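Local atomic coordinates of beta-N-acetylhexosaminidase (PDB entry 1JAK), a protein that removes terminal non-reducing N-acetylhexosamine residues from beta-N-acetylhexosaminides as a family 20 glycoside hydrolase, probably by substrate-assisted catalysis. Residues 300-305 and 338-343; 402-407 and 462-467; 417-422 and 502-507. One frame throughout, in Å; residues are numbered along the deposited sequence.

Overall arrangement
Along the chain, interaction 1 comes first: it closes a loop of 32 residues by pairing helix 292-307 with the end of helix 326-342, neighbouring helices on the outside of the catalytic barrel. It is complete before the others begin, its centre about 36 Å from that of interaction 2, across the centre of the chain. Interactions 2 and 3, closing loops of 54 and 79 residues, cross: their segments run 402-407, 417-422, 462-467, 502-507. Their centres are only about 4 Å apart, and probable backbone hydrogen bonds join Lys-403 to Val-418 and Phe-463 to Tyr-504. Together they tie the loop after strand 389-392 to the helices following the last barrel strand and the C-terminal tail.

Interaction 1: 300-305 and 338-343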
loop_
_atom_site.group_PDB
_atom_site.type_symbol
_atom_site.label_atom_id
_atom_site.label_comp_id
_atom_site.label_asym_id
_atom_site.label_seq_id
_atom_site.Cartn_x
_atom_site.Cartn_y
_atom_site.Cartn_z
ATOM N N ASP A 300 14.345 15.153 17.321
ATOM C CA ASP A 300 15.456 14.876 16.411
ATOM C C ASP A 300 15.055 13.878 15.327
ATOM O O ASP A 300 15.326 14.088 14.142
ATOM C CB ASP A 300 16.673 14.314 17.161
ATOM C CG ASP A 300 17.407 15.365 17.977
ATOM O OD1 ASP A 300 17.279 16.572 17.675
ATOM O OD2 ASP A 300 18.136 14.976 18.912
ATOM N N VAL A 301 14.411 12.788 15.735
ATOM C CA VAL A 301 13.996 11.760 14.787
ATOM C C VAL A 301 12.939 12.243 13.795
ATOM O O VAL A 301 13.082 12.043 12.588
ATOM C CB VAL A 301 13.466 10.510 15.523
ATOM C CG1 VAL A 301 12.854 9.532 14.525
ATOM C CG2 VAL A 301 14.606 9.838 16.272
ATOM N N ILE A 302 11.885 12.877 14.295
ATOM C CA ILE A 302 10.830 13.368 13.417
ATOM C C ILE A 302 11.371 14.432 12.463
ATOM O O ILE A 302 10.972 14.497 11.296
ATOM C CB ILE A 302 9.651 13.936 14.242
ATOM C CG1 ILE A 302 8.937 12.784 14.962
ATOM C CG2 ILE A 302 8.692 14.698 13.338
ATOM C CD1 ILE A 302 7.758 13.209 15.826
ATOM N N GLY A 303 12.289 15.257 12.956
ATOM C CA GLY A 303 12.863 16.290 12.110
ATOM C C GLY A 303 13.658 15.699 10.960
ATOM O O GLY A 303 13.527 16.133 9.809
ATOM N N GLU A 304 14.488 14.705 11.261
ATOM C CA GLU A 304 15.300 14.076 10.229
ATOM C C GLU A 304 14.448 13.273 9.254
ATOM O O GLU A 304 14.736 13.236 8.056
ATOM C CB GLU A 304 16.381 13.185 10.857
ATOM C CG GLU A 304 17.527 13.982 11.485
ATOM C CD GLU A 304 18.768 13.149 11.757
ATOM O OE1 GLU A 304 19.103 12.283 10.919
ATOM O OE2 GLU A 304 19.427 13.377 12.794
ATOM N N LEU A 305 13.395 12.640 9.759
ATOM C CA LEU A 305 12.522 11.853 8.896
ATOM C C LEU A 305 11.718 12.766 7.975
ATOM O O LEU A 305 11.546 12.472 6.793
ATOM C CB LEU A 305 11.574 10.990 9.734
ATOM C CG LEU A 305 10.618 10.072 8.960
ATOM C CD1 LEU A 305 11.408 9.110 8.075
ATOM C CD2 LEU A 305 9.751 9.301 9.947
ATOM N N PRO A 338 2.362 18.099 17.958
ATOM C CA PRO A 338 2.779 19.389 17.397
ATOM C C PRO A 338 4.127 19.351 16.678
ATOM O O PRO A 338 4.387 20.170 15.796
ATOM C CB PRO A 338 2.810 20.302 18.622
ATOM C CG PRO A 338 1.733 19.724 19.492
ATOM C CD PRO A 338 2.003 18.242 19.382
ATOM N N ILE A 339 4.982 18.406 17.059
ATOM C CA ILE A 339 6.300 18.283 16.445
ATOM C C ILE A 339 6.194 17.961 14.955
ATOM O O ILE A 339 7.024 18.399 14.157
ATOM C CB ILE A 339 7.142 17.191 17.151
ATOM C CG1 ILE A 339 7.337 17.566 18.625
ATOM C CG2 ILE A 339 8.496 17.038 16.465
ATOM C CD1 ILE A 339 8.137 16.549 19.433
ATOM N N VAL A 340 5.171 17.197 14.584
ATOM C CA VAL A 340 4.964 16.831 13.187
ATOM C C VAL A 340 4.659 18.085 12.365
ATOM O O VAL A 340 5.233 18.292 11.294
ATOM C CB VAL A 340 3.800 15.821 13.047
ATOM C CG1 VAL A 340 3.606 15.433 11.584
ATOM C CG2 VAL A 340 4.097 14.581 13.885
ATOM N N ALA A 341 3.758 18.921 12.875
ATOM C CA ALA A 341 3.391 20.158 12.190
ATOM C C ALA A 341 4.585 21.111 12.160
ATOM O O ALA A 341 4.761 21.879 11.211
ATOM C CB ALA A 341 2.211 20.820 12.898
ATOM N N LYS A 342 5.397 21.064 13.212
ATOM C CA LYS A 342 6.584 21.909 13.308
ATOM C C LYS A 342 7.479 21.675 12.095
ATOM O O LYS A 342 8.122 22.597 11.591
ATOM C CB LYS A 342 7.358 21.576 14.585
ATOM C CG LYS A 342 8.718 22.247 14.696
ATOM C CD LYS A 342 9.441 21.785 15.952
ATOM C CE LYS A 342 10.839 22.368 16.039
ATOM N NZ LYS A 342 11.546 21.894 17.264
ATOM N N TYR A 343 7.513 20.431 11.629
ATOM C CA TYR A 343 8.331 20.077 10.479
ATOM C C TYR A 343 7.534 19.991 9.182
ATOM O O TYR A 343 7.924 19.306 8.234
ATOM C CB TYR A 343 9.085 18.776 10.770
ATOM C CG TYR A 343 10.170 18.975 11.807
ATOM C CD1 TYR A 343 11.290 19.757 11.522
ATOM C CD2 TYR A 343 10.057 18.430 13.087
ATOM C CE1 TYR A 343 12.268 19.996 12.480
ATOM C CE2 TYR A 343 11.035 18.664 14.059
ATOM C CZ TYR A 343 12.136 19.448 13.748
ATOM O OH TYR A 343 13.105 19.698 14.693
#
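Gly-303 and Tyr-343 bring the two backbones closest, their CA atoms 6.1 Å apart, while the preceding residue, Ile-302, has its CA 6.8 Å from the CA of Val-340, about one turn before Tyr-343. Tyr-343 is where the chain leaves helix 326-342, and its phenol ring lies flat against the other helix. Gly-303 CA sits over the ring centre, 3.5 Å from the centroid and only 6° off the normal, a CH-pi contact; a beta carbon at 303 would collide with the ring, so glycine suits the place. The aliphatic CG of Lys-342 covers the opposite face of the ring. At the polar end, Tyr-343 OH is hydrogen-bonded to Asp-299, which also forms a salt bridge with Lys-342. Beside the ring the contact is purely apolar. With CG1 beside the backbone N (chi1 -69°), Ile-302 points CG2 at the other helix, where it meets Ile-339 CG2 at 3.9 Å and Tyr-343 CD2 at 4.0 Å. The two isoleucine side chains cross at about a right angle, and Val-340 CG2 completes the patch 4.4 Å from Ile-302 CD1. With an alanine in place of Tyr-343, the face over Gly-303 would probably be left uncovered and Asp-299 would lose its phenol partner, though not Lys-342. Ile-302 and Val-340 are buried, and Val-340 also reaches Leu-314 of the intervening strand 313-315, as expected of adjacent outer helices in a TIM barrel.

Interaction 2: 402-407 and 462-467; sequences MKYTKD and AFPRLP
Met-402 and Arg-465 meet near the C-terminal ends of the strands of the family 20 TIM barrel, the side that holds the ligand pocket, where a loop following strand 389-392 packs against the start of helix 465-474. Hydrogen bonds come first. The guanidinium of Arg-465 grips a single atom, Met-402 O, end-on: NH1 reaches it at 2.9 Å and NH2 at 3.0 Å, with the oxygen almost exactly in the guanidinium plane. The NH2 bond lies in the carbonyl plane, whereas the NH1 donor is tilted 33° from it. Arginine suits this buried site because it has N-H groups to spare: NH2 also binds Met-461 O, and NH1 makes a weak bond to Val-418 O. The side chain of Met-402 leads the other way, to about 4 Å from the bound azasugar inhibitor, so the double grip probably helps to fix the backbone of a pocket residue.

Face contact is the second kind. A bend at chi3 (-63°) lays the guanidinium over one face of the Tyr-404 ring, offset toward its CE1 rim, with Tyr-404 CE1 3.2 Å from Arg-465 NE; the two planes stand 35° apart. Tyr-504 stacks on the opposite face of the Tyr-404 ring. Apolar packing is slight: Pro-464, which follows a cis peptide bond, has its CD 4.4 Å from Tyr-404 CE1.

Water supplies the third kind. While Tyr-404 OH is hydrogen-bonded to Tyr-460 O, one water donates to that same hydroxyl at 2.7 Å and accepts from both the backbone N and NE of Arg-465, the latter at 2.8 Å.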
loop_
_atom_site.group_PDB
_atom_site.type_symbol
_atom_site.label_atom_id
_atom_site.label_comp_id
_atom_site.label_asym_id
_atom_site.label_seq_id
_atom_site.Cartn_x
_atom_site.Cartn_y
_atom_site.Cartn_z
ATOM N N MET A 402 -2.747 -12.026 8.639
ATOM C CA MET A 402 -3.676 -12.928 9.317
ATOM C C MET A 402 -3.940 -14.193 8.504
ATOM O O MET A 402 -4.133 -14.140 7.290
ATOM C CB MET A 402 -4.997 -12.212 9.622
ATOM C CG MET A 402 -5.599 -12.573 10.983
ATOM S SD MET A 402 -4.514 -12.156 12.378
ATOM C CE MET A 402 -4.382 -10.370 12.185
ATOM N N LYS A 403 -3.930 -15.335 9.183
ATOM C CA LYS A 403 -4.167 -16.618 8.529
ATOM C C LYS A 403 -5.525 -16.695 7.843
ATOM O O LYS A 403 -6.504 -16.114 8.311
ATOM C CB LYS A 403 -4.071 -17.756 9.550
ATOM C CG LYS A 403 -2.678 -17.975 10.113
ATOM C CD LYS A 403 -2.673 -19.153 11.079
ATOM C CE LYS A 403 -1.285 -19.388 11.657
ATOM N NZ LYS A 403 -1.277 -20.549 12.592
ATOM N N TYR A 404 -5.573 -17.432 6.736
ATOM C CA TYR A 404 -6.808 -17.625 5.982
ATOM C C TYR A 404 -7.682 -18.623 6.735
ATOM O O TYR A 404 -8.906 -18.473 6.807
ATOM C CB TYR A 404 -6.501 -18.200 4.603
ATOM C CG TYR A 404 -5.601 -17.344 3.753
ATOM C CD1 TYR A 404 -6.098 -16.225 3.085
ATOM C CD2 TYR A 404 -4.256 -17.670 3.588
ATOM C CE1 TYR A 404 -5.277 -15.455 2.268
ATOM C CE2 TYR A 404 -3.426 -16.908 2.776
ATOM C CZ TYR A 404 -3.943 -15.805 2.115
ATOM O OH TYR A 404 -3.139 -15.070 1.278
ATOM N N THR A 405 -7.034 -19.655 7.267
ATOM C CA THR A 405 -7.700 -20.706 8.026
ATOM C C THR A 405 -6.723 -21.216 9.073
ATOM O O THR A 405 -5.559 -20.811 9.100
ATOM C CB THR A 405 -8.094 -21.910 7.140
ATOM O OG1 THR A 405 -6.912 -22.615 6.737
ATOM C CG2 THR A 405 -8.854 -21.447 5.907
ATOM N N LYS A 406 -7.189 -22.126 9.920
ATOM C CA LYS A 406 -6.340 -22.676 10.964
ATOM C C LYS A 406 -5.148 -23.444 10.404
ATOM O O LYS A 406 -4.186 -23.702 11.124
ATOM C CB LYS A 406 -7.155 -23.597 11.879
ATOM C CG LYS A 406 -7.671 -24.855 11.199
ATOM C CD LYS A 406 -8.432 -25.727 12.189
ATOM C CE LYS A 406 -8.834 -27.058 11.569
ATOM N NZ LYS A 406 -9.729 -26.883 10.390
ATOM N N ASP A 407 -5.197 -23.794 9.121
ATOM C CA ASP A 407 -4.108 -24.549 8.513
ATOM C C ASP A 407 -3.081 -23.732 7.728
ATOM O O ASP A 407 -2.121 -24.290 7.193
ATOM C CB ASP A 407 -4.677 -25.658 7.627
ATOM C CG ASP A 407 -5.458 -26.692 8.422
ATOM O OD1 ASP A 407 -4.932 -27.175 9.446
ATOM O OD2 ASP A 407 -6.594 -27.021 8.024
ATOM N N ALA A 462 0.020 -11.777 0.942
ATOM C CA ALA A 462 -0.569 -10.584 0.339
ATOM C C ALA A 462 -1.613 -10.949 -0.717
ATOM O O ALA A 462 -2.641 -10.285 -0.834
ATOM C CB ALA A 462 0.520 -9.715 -0.277
ATOM N N PHE A 463 -1.343 -12.002 -1.485
ATOM C CA PHE A 463 -2.267 -12.446 -2.530
ATOM C C PHE A 463 -3.028 -13.685 -2.073
ATOM O O PHE A 463 -2.440 -14.603 -1.502
ATOM C CB PHE A 463 -1.501 -12.753 -3.821
ATOM C CG PHE A 463 -0.887 -11.540 -4.468
ATOM C CD1 PHE A 463 0.332 -11.033 -4.022
ATOM C CD2 PHE A 463 -1.535 -10.898 -5.517
ATOM C CE1 PHE A 463 0.896 -9.904 -4.615
ATOM C CE2 PHE A 463 -0.980 -9.768 -6.118
ATOM C CZ PHE A 463 0.240 -9.270 -5.664
ATOM N N PRO A 464 -4.316 -13.793 -2.436
ATOM C CA PRO A 464 -5.152 -12.897 -3.244
ATOM C C PRO A 464 -5.980 -11.789 -2.585
ATOM O O PRO A 464 -6.858 -11.226 -3.237
ATOM C CB PRO A 464 -6.053 -13.881 -3.969
ATOM C CG PRO A 464 -6.392 -14.828 -2.844
ATOM C CD PRO A 464 -5.050 -15.037 -2.130
ATOM N N ARG A 465 -5.725 -11.459 -1.324
ATOM C CA ARG A 465 -6.516 -10.419 -0.668
ATOM C C ARG A 465 -6.133 -8.980 -1.030
ATOM O O ARG A 465 -6.965 -8.073 -0.943
ATOM C CB ARG A 465 -6.465 -10.609 0.852
ATOM C CG ARG A 465 -7.152 -11.892 1.320
ATOM C CD ARG A 465 -6.945 -12.154 2.814
ATOM N NE ARG A 465 -5.533 -12.354 3.138
ATOM C CZ ARG A 465 -5.087 -12.802 4.307
ATOM N NH1 ARG A 465 -5.938 -13.105 5.280
ATOM N NH2 ARG A 465 -3.783 -12.947 4.506
ATOM N N LEU A 466 -4.886 -8.773 -1.447
ATOM C CA LEU A 466 -4.405 -7.435 -1.798
ATOM C C LEU A 466 -5.262 -6.697 -2.838
ATOM O O LEU A 466 -5.587 -5.523 -2.657
ATOM C CB LEU A 466 -2.952 -7.516 -2.289
ATOM C CG LEU A 466 -2.255 -6.190 -2.602
ATOM C CD1 LEU A 466 -2.019 -5.408 -1.317
ATOM C CD2 LEU A 466 -0.928 -6.473 -3.299
ATOM N N PRO A 467 -5.632 -7.366 -3.944
ATOM C CA PRO A 467 -6.451 -6.691 -4.960
ATOM C C PRO A 467 -7.816 -6.260 -4.419
ATOM O O PRO A 467 -8.354 -5.223 -4.812
ATOM C CB PRO A 467 -6.591 -7.746 -6.062
ATOM C CG PRO A 467 -5.373 -8.602 -5.888
ATOM C CD PRO A 467 -5.253 -8.718 -4.389
HETATM O O HOH W 1 -3.950 -12.587 0.785
#

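Interaction 3: 417-422 and 502-507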
loop_
_atom_site.group_PDB
_atom_site.type_symbol
_atom_site.label_atom_id
_atom_site.label_comp_id
_atom_site.label_asym_id
_atom_site.label_seq_id
_atom_site.Cartn_x
_atom_site.Cartn_y
_atom_site.Cartn_z
ATOM N N TYR A 417 -9.677 -15.874 11.850
ATOM C CA TYR A 417 -9.232 -16.202 10.501
ATOM C C TYR A 417 -9.883 -15.259 9.508
ATOM O O TYR A 417 -10.997 -14.785 9.724
ATOM C CB TYR A 417 -9.563 -17.661 10.189
ATOM C CG TYR A 417 -8.817 -18.588 11.110
ATOM C CD1 TYR A 417 -7.425 -18.592 11.126
ATOM C CD2 TYR A 417 -9.490 -19.391 12.030
ATOM C CE1 TYR A 417 -6.716 -19.361 12.038
ATOM C CE2 TYR A 417 -8.786 -20.171 12.952
ATOM C CZ TYR A 417 -7.398 -20.145 12.949
ATOM O OH TYR A 417 -6.679 -20.891 13.855
ATOM N N VAL A 418 -9.180 -14.975 8.419
ATOM C CA VAL A 418 -9.702 -14.049 7.429
ATOM C C VAL A 418 -9.569 -14.586 6.014
ATOM O O VAL A 418 -8.523 -14.442 5.380
ATOM C CB VAL A 418 -8.973 -12.687 7.536
ATOM C CG1 VAL A 418 -9.556 -11.691 6.537
ATOM C CG2 VAL A 418 -9.098 -12.146 8.960
ATOM N N GLU A 419 -10.628 -15.228 5.528
ATOM C CA GLU A 419 -10.622 -15.755 4.171
ATOM C C GLU A 419 -10.817 -14.608 3.189
ATOM O O GLU A 419 -11.043 -13.461 3.581
ATOM C CB GLU A 419 -11.719 -16.808 3.980
ATOM C CG GLU A 419 -11.209 -18.252 3.997
ATOM C CD GLU A 419 -10.493 -18.659 2.709
ATOM O OE1 GLU A 419 -10.293 -17.797 1.828
ATOM O OE2 GLU A 419 -10.132 -19.851 2.580
ATOM N N VAL A 420 -10.730 -14.929 1.908
ATOM C CA VAL A 420 -10.859 -13.926 0.865
ATOM C C VAL A 420 -12.180 -13.160 0.879
ATOM O O VAL A 420 -12.185 -11.938 0.751
ATOM C CB VAL A 420 -10.641 -14.569 -0.513
ATOM C CG1 VAL A 420 -10.677 -13.505 -1.602
ATOM C CG2 VAL A 420 -9.302 -15.296 -0.522
ATOM N N GLN A 421 -13.301 -13.855 1.045
ATOM C CA GLN A 421 -14.575 -13.146 1.055
ATOM C C GLN A 421 -14.678 -12.161 2.213
ATOM O O GLN A 421 -15.101 -11.025 2.024
ATOM C CB GLN A 421 -15.764 -14.115 1.097
ATOM C CG GLN A 421 -17.099 -13.372 1.142
ATOM C CD GLN A 421 -18.313 -14.271 0.980
ATOM O OE1 GLN A 421 -18.199 -15.494 0.907
ATOM N NE2 GLN A 421 -19.489 -13.657 0.926
ATOM N N ARG A 422 -14.282 -12.582 3.410
ATOM C CA ARG A 422 -14.361 -11.688 4.562
ATOM C C ARG A 422 -13.544 -10.414 4.346
ATOM O O ARG A 422 -13.972 -9.318 4.705
ATOM C CB ARG A 422 -13.872 -12.388 5.837
ATOM C CG ARG A 422 -14.021 -11.515 7.085
ATOM C CD ARG A 422 -13.486 -12.191 8.337
ATOM N NE ARG A 422 -13.742 -11.388 9.533
ATOM C CZ ARG A 422 -14.937 -11.245 10.098
ATOM N NH1 ARG A 422 -15.999 -11.853 9.579
ATOM N NH2 ARG A 422 -15.074 -10.491 11.181
ATOM N N ASP A 502 3.410 -16.095 -5.996
ATOM C CA ASP A 502 2.737 -17.145 -5.254
ATOM C C ASP A 502 1.519 -16.534 -4.579
ATOM O O ASP A 502 1.531 -15.363 -4.199
ATOM C CB ASP A 502 3.677 -17.760 -4.217
ATOM C CG ASP A 502 3.115 -19.032 -3.603
ATOM O OD1 ASP A 502 2.373 -19.759 -4.305
ATOM O OD2 ASP A 502 3.429 -19.314 -2.427
ATOM N N PHE A 503 0.456 -17.318 -4.460
ATOM C CA PHE A 503 -0.764 -16.842 -3.830
ATOM C C PHE A 503 -1.540 -18.012 -3.256
ATOM O O PHE A 503 -1.378 -19.152 -3.693
ATOM C CB PHE A 503 -1.648 -16.087 -4.836
ATOM C CG PHE A 503 -2.186 -16.947 -5.956
ATOM C CD1 PHE A 503 -1.382 -17.293 -7.037
ATOM C CD2 PHE A 503 -3.503 -17.401 -5.928
ATOM C CE1 PHE A 503 -1.880 -18.080 -8.078
ATOM C CE2 PHE A 503 -4.013 -18.190 -6.964
ATOM C CZ PHE A 503 -3.200 -18.529 -8.041
ATOM N N TYR A 504 -2.375 -17.716 -2.267
ATOM C CA TYR A 504 -3.202 -18.722 -1.623
ATOM C C TYR A 504 -4.391 -19.045 -2.524
ATOM O O TYR A 504 -5.196 -18.168 -2.841
ATOM C CB TYR A 504 -3.692 -18.187 -0.276
ATOM C CG TYR A 504 -4.804 -18.986 0.362
ATOM C CD1 TYR A 504 -4.607 -20.312 0.747
ATOM C CD2 TYR A 504 -6.048 -18.404 0.611
ATOM C CE1 TYR A 504 -5.623 -21.041 1.369
ATOM C CE2 TYR A 504 -7.070 -19.124 1.235
ATOM C CZ TYR A 504 -6.848 -20.439 1.610
ATOM O OH TYR A 504 -7.853 -21.152 2.232
ATOM N N ARG A 505 -4.494 -20.303 -2.940
ATOM C CA ARG A 505 -5.590 -20.730 -3.802
ATOM C C ARG A 505 -6.836 -21.017 -2.970
ATOM O O ARG A 505 -7.223 -22.171 -2.768
ATOM C CB ARG A 505 -5.183 -21.969 -4.601
ATOM C CG ARG A 505 -4.122 -21.695 -5.663
ATOM C CD ARG A 505 -3.756 -22.972 -6.404
ATOM N NE ARG A 505 -4.924 -23.577 -7.038
ATOM C CZ ARG A 505 -5.417 -23.209 -8.216
ATOM N NH1 ARG A 505 -4.841 -22.233 -8.907
ATOM N NH2 ARG A 505 -6.496 -23.812 -8.699
ATOM N N SER A 506 -7.459 -19.947 -2.496
ATOM C CA SER A 506 -8.654 -20.052 -1.672
ATOM C C SER A 506 -9.762 -20.871 -2.313
ATOM O O SER A 506 -10.077 -20.698 -3.487
ATOM C CB SER A 506 -9.198 -18.661 -1.358
ATOM O OG SER A 506 -10.436 -18.759 -0.678
ATOM N N PRO A 507 -10.376 -21.775 -1.537
ATOM C CA PRO A 507 -11.459 -22.597 -2.083
ATOM C C PRO A 507 -12.713 -21.768 -2.375
ATOM O O PRO A 507 -13.636 -22.244 -3.039
ATOM C CB PRO A 507 -11.678 -23.644 -0.990
ATOM C CG PRO A 507 -11.315 -22.901 0.262
ATOM C CD PRO A 507 -10.065 -22.162 -0.150
#
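Val-420 and Ser-506 mark the closest approach of the two backbones, with their CA atoms 7.0 Å apart: the first turn of helix 420-424 faces an irregular tail in which Arg-505 is the centre of an inverse gamma turn. Tyr-504 and Ser-506, either side of the turn's centre, both point toward the other segment, where they share one carboxylate. Glu-419, at the N-cap position, folds its chain at chi2 (-76°), which brings Glu-419 OE1 back to Val-420 N, 2.9 Å away, through its anti lone pair. Glu-419 OE1 also accepts from Ser-506 OG at 2.7 Å on the syn side, 31° out of the carboxylate plane. The other oxygen, Glu-419 OE2, takes the proton of Tyr-504 OH at 2.6 Å, from above that plane, while lying near the plane of the tyrosine ring. A glutamate suits this place because three donors converge on its two oxygens, and they, with the nearby helix start, would probably favour the charged form. Pro-507 CD brushes Glu-419 OE2 at 3.6 Å. Beside the polar cluster Val-420 CG2 presses on Ser-506 CB at 3.5 Å, closer than carbons usually pack; serine is small enough to fit, and its OG also accepts from Gln-508 N. Val-420 packs on Trp-482 and Leu-489 of helix 482-490, while Tyr-504 touches Tyr-460 of helix 455-462, so the tail bridges helix 420-424 and helices after the last barrel strand.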